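Local coordinates for protein alcohol dehydrogenase (Escherichia coli, PDB 5VM2) that probably oxidises or reduces a substrate of unknown identity with NAD(H) or NADP(H), as a zinc-containing member of the alcohol dehydrogenase family, at residues G178-C190 with A303-V315. Sequence-based numbering, arbitrary orientation.
Sequences GCIGLMTLQACKC and AISSGRFDVKSMV
Helix 179-190, the first helix of the Rossmann fold, packs against the connection that leaves helix 297-305 and runs on to strand 315-320, and the contact turns on Gln186 and Phe309. It joins the parallel-sheet domain to chain returning to the mixed sheet of the GroES-like part, and is a worked example of a glutamine side chain behaving like a piece of backbone. The primary amide of Gln186 grips the peptide groups of Asp310 twice: Asp310 N donates to Gln186 OE1 (2.7 Å), and Gln186 NE2 donates to Asp310 O, also 2.7 Å away, almost straight at 173° and from above that carbonyl's plane. With both bonds made, the rotation of the amide is fixed. The aliphatic part of the same side chain serves Phe309, whose ring reaches the helix because CG stands anti to the backbone N (chi1 -160°). Gln186 CB sits over the centre of one ring face, 3.5 Å from the centroid, as a CH-pi contact, while Met183 SD meets the ring edge in plane in a Met-aromatic contact. Met158 of helix 145-163 also touches the Phe309 side chain. Toward the helix start, Met314 SD lies 3.7 Å from Met183 SD, and the methyl CE of Met314 rests on Leu182 CB. At the solvent-facing end, a water accepts from Arg308 NH1 and donates to Cys190 O at 2.7 Å.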
ATOM      1  N   GLY A 178      11.239   0.489  -2.961  1.00 31.82           N
ATOM      2  CA  GLY A 178      10.509   1.200  -1.939  1.00 31.75           C
ATOM      3  C   GLY A 178       9.503   0.267  -1.283  1.00 30.68           C
ATOM      4  O   GLY A 178       9.499  -0.947  -1.493  1.00 28.17           O
ATOM      5  N   CYS A 179       8.616   0.864  -0.483  1.00 30.16           N
ATOM      6  CA  CYS A 179       7.666   0.070   0.294  1.00 31.26           C
ATOM      7  C   CYS A 179       6.900  -0.917  -0.586  1.00 29.73           C
ATOM      8  O   CYS A 179       6.894  -2.125  -0.323  1.00 29.67           O
ATOM      9  CB  CYS A 179       6.694   0.986   1.037  1.00 32.26           C
ATOM     10  SG  CYS A 179       5.415   0.064   1.927  1.00 34.62           S
ATOM     11  N   ILE A 180       6.278  -0.427  -1.658  1.00 29.81           N
ATOM     12  CA  ILE A 180       5.441  -1.293  -2.482  1.00 31.35           C
ATOM     13  C   ILE A 180       6.274  -2.335  -3.226  1.00 27.83           C
ATOM     14  O   ILE A 180       5.819  -3.468  -3.436  1.00 26.31           O
ATOM     15  CB  ILE A 180       4.595  -0.447  -3.449  1.00 34.03           C
ATOM     16  CG1 ILE A 180       3.762   0.571  -2.665  1.00 34.87           C
ATOM     17  CG2 ILE A 180       3.696  -1.344  -4.263  1.00 32.68           C
ATOM     18  CD1 ILE A 180       2.785  -0.064  -1.689  1.00 34.29           C
ATOM     19  N   GLY A 181       7.498  -1.985  -3.628  1.00 25.39           N
ATOM     20  CA  GLY A 181       8.357  -2.967  -4.273  1.00 24.39           C
ATOM     21  C   GLY A 181       8.775  -4.083  -3.331  1.00 25.90           C
ATOM     22  O   GLY A 181       8.863  -5.248  -3.730  1.00 27.32           O
ATOM     23  N   LEU A 182       9.034  -3.741  -2.068  1.00 26.35           N
ATOM     24  CA  LEU A 182       9.386  -4.751  -1.078  1.00 23.06           C
ATOM     25  C   LEU A 182       8.180  -5.606  -0.712  1.00 23.74           C
ATOM     26  O   LEU A 182       8.316  -6.820  -0.505  1.00 24.86           O
ATOM     27  CB  LEU A 182       9.978  -4.071   0.158  1.00 24.62           C
ATOM     28  CG  LEU A 182      11.276  -3.323  -0.154  1.00 26.36           C
ATOM     29  CD1 LEU A 182      11.773  -2.559   1.057  1.00 31.21           C
ATOM     30  CD2 LEU A 182      12.332  -4.298  -0.656  1.00 28.73           C
ATOM     31  N   MET A 183       6.992  -4.997  -0.633  1.00 25.17           N
ATOM     32  CA  MET A 183       5.771  -5.777  -0.442  1.00 23.60           C
ATOM     33  C   MET A 183       5.550  -6.745  -1.596  1.00 25.26           C
ATOM     34  O   MET A 183       5.181  -7.904  -1.380  1.00 24.89           O
ATOM     35  CB  MET A 183       4.559  -4.858  -0.298  1.00 21.91           C
ATOM     36  CG  MET A 183       4.564  -3.977   0.943  1.00 25.14           C
ATOM     37  SD  MET A 183       4.884  -4.888   2.457  1.00 27.67           S
ATOM     38  CE  MET A 183       4.476  -3.660   3.702  1.00 27.21           C
ATOM     39  N   THR A 184       5.753  -6.275  -2.831  1.00 24.18           N
ATOM     40  CA  THR A 184       5.587  -7.139  -3.997  1.00 24.62           C
ATOM     41  C   THR A 184       6.598  -8.282  -3.982  1.00 24.41           C
ATOM     42  O   THR A 184       6.256  -9.429  -4.294  1.00 25.62           O
ATOM     43  CB  THR A 184       5.717  -6.314  -5.279  1.00 26.19           C
ATOM     44  OG1 THR A 184       4.784  -5.224  -5.243  1.00 27.26           O
ATOM     45  CG2 THR A 184       5.433  -7.178  -6.507  1.00 26.47           C
ATOM     46  N   LEU A 185       7.843  -7.987  -3.597  1.00 25.91           N
ATOM     47  CA  LEU A 185       8.870  -9.019  -3.465  1.00 26.48           C
ATOM     48  C   LEU A 185       8.433 -10.125  -2.509  1.00 27.20           C
ATOM     49  O   LEU A 185       8.490 -11.314  -2.842  1.00 28.12           O
ATOM     50  CB  LEU A 185      10.176  -8.373  -2.998  1.00 28.05           C
ATOM     51  CG  LEU A 185      11.255  -9.206  -2.308  1.00 27.16           C
ATOM     52  CD1 LEU A 185      11.844 -10.225  -3.285  1.00 28.68           C
ATOM     53  CD2 LEU A 185      12.337  -8.274  -1.737  1.00 25.68           C
ATOM     54  N   GLN A 186       7.988  -9.750  -1.310  1.00 25.46           N
ATOM     55  CA  GLN A 186       7.566 -10.757  -0.345  1.00 26.09           C
ATOM     56  C   GLN A 186       6.320 -11.499  -0.823  1.00 26.01           C
ATOM     57  O   GLN A 186       6.177 -12.704  -0.581  1.00 24.80           O
ATOM     58  CB  GLN A 186       7.341 -10.097   1.011  1.00 27.97           C
ATOM     59  CG  GLN A 186       8.605  -9.453   1.559  1.00 28.25           C
ATOM     60  CD  GLN A 186       8.540  -9.232   3.046  1.00 28.89           C
ATOM     61  OE1 GLN A 186       8.715 -10.162   3.824  1.00 29.93           O
ATOM     62  NE2 GLN A 186       8.290  -7.991   3.454  1.00 28.85           N
ATOM     63  N   ALA A 187       5.422 -10.807  -1.527  1.00 26.21           N
ATOM     64  CA  ALA A 187       4.269 -11.500  -2.097  1.00 26.39           C
ATOM     65  C   ALA A 187       4.707 -12.518  -3.144  1.00 27.65           C
ATOM     66  O   ALA A 187       4.217 -13.653  -3.156  1.00 26.62           O
ATOM     67  CB  ALA A 187       3.285 -10.496  -2.694  1.00 23.34           C
ATOM     68  N   CYS A 188       5.647 -12.140  -4.018  1.00 28.48           N
ATOM     69  CA  CYS A 188       6.154 -13.089  -5.007  1.00 28.89           C
ATOM     70  C   CYS A 188       6.780 -14.304  -4.332  1.00 29.59           C
ATOM     71  O   CYS A 188       6.614 -15.436  -4.802  1.00 29.05           O
ATOM     72  CB  CYS A 188       7.162 -12.410  -5.932  1.00 27.65           C
ATOM     73  SG  CYS A 188       6.423 -11.194  -7.046  1.00 27.74           S
ATOM     74  N   LYS A 189       7.494 -14.089  -3.225  1.00 29.98           N
ATOM     75  CA  LYS A 189       8.059 -15.216  -2.485  1.00 29.24           C
ATOM     76  C   LYS A 189       6.963 -16.118  -1.934  1.00 27.83           C
ATOM     77  O   LYS A 189       7.065 -17.351  -2.002  1.00 28.28           O
ATOM     78  CB  LYS A 189       8.937 -14.710  -1.339  1.00 33.49           C
ATOM     79  CG  LYS A 189      10.183 -13.969  -1.778  1.00 40.23           C
ATOM     80  CD  LYS A 189      11.384 -14.383  -0.938  1.00 48.23           C
ATOM     81  CE  LYS A 189      11.254 -13.889   0.496  1.00 51.61           C
ATOM     82  NZ  LYS A 189      11.784 -14.871   1.488  1.00 55.94           N
ATOM     83  N   CYS A 190       5.902 -15.526  -1.381  1.00 26.79           N
ATOM     84  CA  CYS A 190       4.820 -16.322  -0.816  1.00 27.63           C
ATOM     85  C   CYS A 190       4.110 -17.143  -1.883  1.00 26.98           C
ATOM     86  O   CYS A 190       3.561 -18.204  -1.579  1.00 29.44           O
ATOM     87  CB  CYS A 190       3.823 -15.416  -0.098  1.00 30.72           C
ATOM     88  SG  CYS A 190       4.481 -14.706   1.425  1.00 35.31           S
ATOM     89  N   ALA A 303      -0.179 -14.492   5.815  1.00 32.62           N
ATOM     90  CA  ALA A 303       1.225 -14.527   5.427  1.00 31.35           C
ATOM     91  C   ALA A 303       2.100 -13.817   6.451  1.00 30.98           C
ATOM     92  O   ALA A 303       3.188 -14.299   6.790  1.00 30.75           O
ATOM     93  CB  ALA A 303       1.397 -13.907   4.042  1.00 29.49           C
ATOM     94  N   ILE A 304       1.637 -12.678   6.967  1.00 29.47           N
ATOM     95  CA  ILE A 304       2.418 -11.950   7.960  1.00 29.34           C
ATOM     96  C   ILE A 304       2.442 -12.713   9.283  1.00 30.50           C
ATOM     97  O   ILE A 304       3.498 -12.869   9.912  1.00 31.15           O
ATOM     98  CB  ILE A 304       1.867 -10.523   8.125  1.00 27.69           C
ATOM     99  CG1 ILE A 304       2.077  -9.733   6.829  1.00 26.25           C
ATOM    100  CG2 ILE A 304       2.539  -9.831   9.308  1.00 29.81           C
ATOM    101  CD1 ILE A 304       1.178  -8.522   6.684  1.00 25.71           C
ATOM    102  N   SER A 305       1.286 -13.224   9.711  1.00 31.53           N
ATOM    103  CA  SER A 305       1.218 -13.932  10.989  1.00 33.51           C
ATOM    104  C   SER A 305       2.143 -15.142  11.013  1.00 35.73           C
ATOM    105  O   SER A 305       2.741 -15.454  12.050  1.00 38.37           O
ATOM    106  CB  SER A 305      -0.215 -14.369  11.277  1.00 35.52           C
ATOM    107  OG  SER A 305      -0.266 -15.077  12.499  1.00 39.33           O
ATOM    108  N   SER A 306       2.262 -15.842   9.884  1.00 36.30           N
ATOM    109  CA  SER A 306       3.102 -17.031   9.809  1.00 38.81           C
ATOM    110  C   SER A 306       4.586 -16.709   9.925  1.00 40.08           C
ATOM    111  O   SER A 306       5.387 -17.618  10.161  1.00 41.97           O
ATOM    112  CB  SER A 306       2.844 -17.766   8.492  1.00 37.69           C
ATOM    113  OG  SER A 306       3.393 -17.041   7.397  1.00 34.84           O
ATOM    114  N   GLY A 307       4.971 -15.442   9.765  1.00 39.13           N
ATOM    115  CA  GLY A 307       6.366 -15.066   9.706  1.00 37.52           C
ATOM    116  C   GLY A 307       6.968 -15.098   8.319  1.00 36.16           C
ATOM    117  O   GLY A 307       8.084 -14.593   8.129  1.00 35.47           O
ATOM    118  N   ARG A 308       6.266 -15.674   7.340  1.00 34.20           N
ATOM    119  CA  ARG A 308       6.799 -15.738   5.984  1.00 36.26           C
ATOM    120  C   ARG A 308       6.902 -14.354   5.357  1.00 34.15           C
ATOM    121  O   ARG A 308       7.819 -14.096   4.569  1.00 36.67           O
ATOM    122  CB  ARG A 308       5.924 -16.647   5.120  1.00 37.64           C
ATOM    123  CG  ARG A 308       6.517 -16.972   3.761  1.00 40.16           C
ATOM    124  CD  ARG A 308       5.791 -18.141   3.101  1.00 43.06           C
ATOM    125  NE  ARG A 308       6.044 -19.407   3.787  1.00 47.13           N
ATOM    126  CZ  ARG A 308       5.460 -20.559   3.466  1.00 48.48           C
ATOM    127  NH1 ARG A 308       4.584 -20.607   2.468  1.00 46.59           N
ATOM    128  NH2 ARG A 308       5.749 -21.664   4.140  1.00 50.60           N
ATOM    129  N   PHE A 309       5.985 -13.459   5.703  1.00 30.84           N
ATOM    130  CA  PHE A 309       5.926 -12.101   5.178  1.00 31.52           C
ATOM    131  C   PHE A 309       6.291 -11.169   6.331  1.00 32.95           C
ATOM    132  O   PHE A 309       5.564 -11.101   7.327  1.00 33.45           O
ATOM    133  CB  PHE A 309       4.523 -11.830   4.634  1.00 31.38           C
ATOM    134  CG  PHE A 309       4.430 -10.682   3.661  1.00 30.34           C
ATOM    135  CD1 PHE A 309       3.843 -10.872   2.422  1.00 29.38           C
ATOM    136  CD2 PHE A 309       4.873  -9.411   4.003  1.00 31.64           C
ATOM    137  CE1 PHE A 309       3.727  -9.825   1.526  1.00 28.54           C
ATOM    138  CE2 PHE A 309       4.760  -8.359   3.111  1.00 32.68           C
ATOM    139  CZ  PHE A 309       4.182  -8.566   1.872  1.00 29.94           C
ATOM    140  N   ASP A 310       7.424 -10.469   6.208  1.00 34.14           N
ATOM    141  CA  ASP A 310       7.979  -9.643   7.292  1.00 35.18           C
ATOM    142  C   ASP A 310       7.689  -8.173   6.994  1.00 35.78           C
ATOM    143  O   ASP A 310       8.327  -7.568   6.129  1.00 35.97           O
ATOM    144  CB  ASP A 310       9.478  -9.901   7.439  1.00 38.17           C
ATOM    145  CG  ASP A 310      10.129  -9.107   8.586  1.00 42.14           C
ATOM    146  OD1 ASP A 310       9.485  -8.223   9.193  1.00 44.21           O
ATOM    147  OD2 ASP A 310      11.315  -9.371   8.876  1.00 45.79           O
ATOM    148  N   VAL A 311       6.735  -7.592   7.729  1.00 33.84           N
ATOM    149  CA  VAL A 311       6.451  -6.163   7.615  1.00 33.28           C
ATOM    150  C   VAL A 311       7.065  -5.346   8.752  1.00 35.92           C
ATOM    151  O   VAL A 311       7.278  -4.135   8.581  1.00 36.88           O
ATOM    152  CB  VAL A 311       4.931  -5.893   7.532  1.00 32.73           C
ATOM    153  CG1 VAL A 311       4.357  -6.472   6.253  1.00 31.93           C
ATOM    154  CG2 VAL A 311       4.200  -6.449   8.753  1.00 31.93           C
ATOM    155  N   LYS A 312       7.364  -5.970   9.897  1.00 36.46           N
ATOM    156  CA  LYS A 312       7.937  -5.239  11.021  1.00 40.18           C
ATOM    157  C   LYS A 312       9.331  -4.724  10.691  1.00 39.84           C
ATOM    158  O   LYS A 312       9.686  -3.597  11.057  1.00 40.90           O
ATOM    159  CB  LYS A 312       7.974  -6.138  12.258  1.00 45.67           C
ATOM    160  CG  LYS A 312       8.800  -5.597  13.413  1.00 52.26           C
ATOM    161  CD  LYS A 312       8.662  -6.479  14.646  1.00 57.25           C
ATOM    162  CE  LYS A 312       7.200  -6.713  15.000  1.00 59.99           C
ATOM    163  NZ  LYS A 312       6.472  -5.435  15.247  1.00 61.60           N
ATOM    164  N   SER A 313      10.132  -5.532   9.993  1.00 36.13           N
ATOM    165  CA  SER A 313      11.480  -5.119   9.630  1.00 37.32           C
ATOM    166  C   SER A 313      11.495  -3.943   8.664  1.00 36.60           C
ATOM    167  O   SER A 313      12.544  -3.317   8.489  1.00 37.59           O
ATOM    168  CB  SER A 313      12.241  -6.294   9.015  1.00 39.86           C
ATOM    169  OG  SER A 313      12.519  -7.292   9.982  1.00 41.69           O
ATOM    170  N   MET A 314      10.369  -3.627   8.025  1.00 35.76           N
ATOM    171  CA  MET A 314      10.371  -2.535   7.063  1.00 35.12           C
ATOM    172  C   MET A 314      10.217  -1.172   7.723  1.00 37.23           C
ATOM    173  O   MET A 314      10.625  -0.165   7.132  1.00 38.83           O
ATOM    174  CB  MET A 314       9.266  -2.757   6.028  1.00 35.18           C
ATOM    175  CG  MET A 314       9.417  -4.081   5.296  1.00 35.45           C
ATOM    176  SD  MET A 314       8.103  -4.387   4.105  1.00 35.26           S
ATOM    177  CE  MET A 314       8.174  -2.865   3.152  1.00 34.83           C
ATOM    178  N   VAL A 315       9.678  -1.120   8.940  1.00 36.85           N
ATOM    179  CA  VAL A 315       9.447   0.151   9.623  1.00 39.64           C
ATOM    180  C   VAL A 315      10.795   0.741  10.021  1.00 44.51           C
ATOM    181  O   VAL A 315      11.498   0.195  10.875  1.00 46.28           O
ATOM    182  CB  VAL A 315       8.536  -0.021  10.841  1.00 38.60           C
ATOM    183  CG1 VAL A 315       8.304   1.321  11.520  1.00 38.39           C
ATOM    184  CG2 VAL A 315       7.215  -0.629  10.418  1.00 37.31           C
TER
HETATM  185  O   HOH W   1      10.356 -15.401   3.400  1.00 79.14           O
HETATM  186  O   HOH W   2       2.902 -18.875   0.944  1.00 33.01           O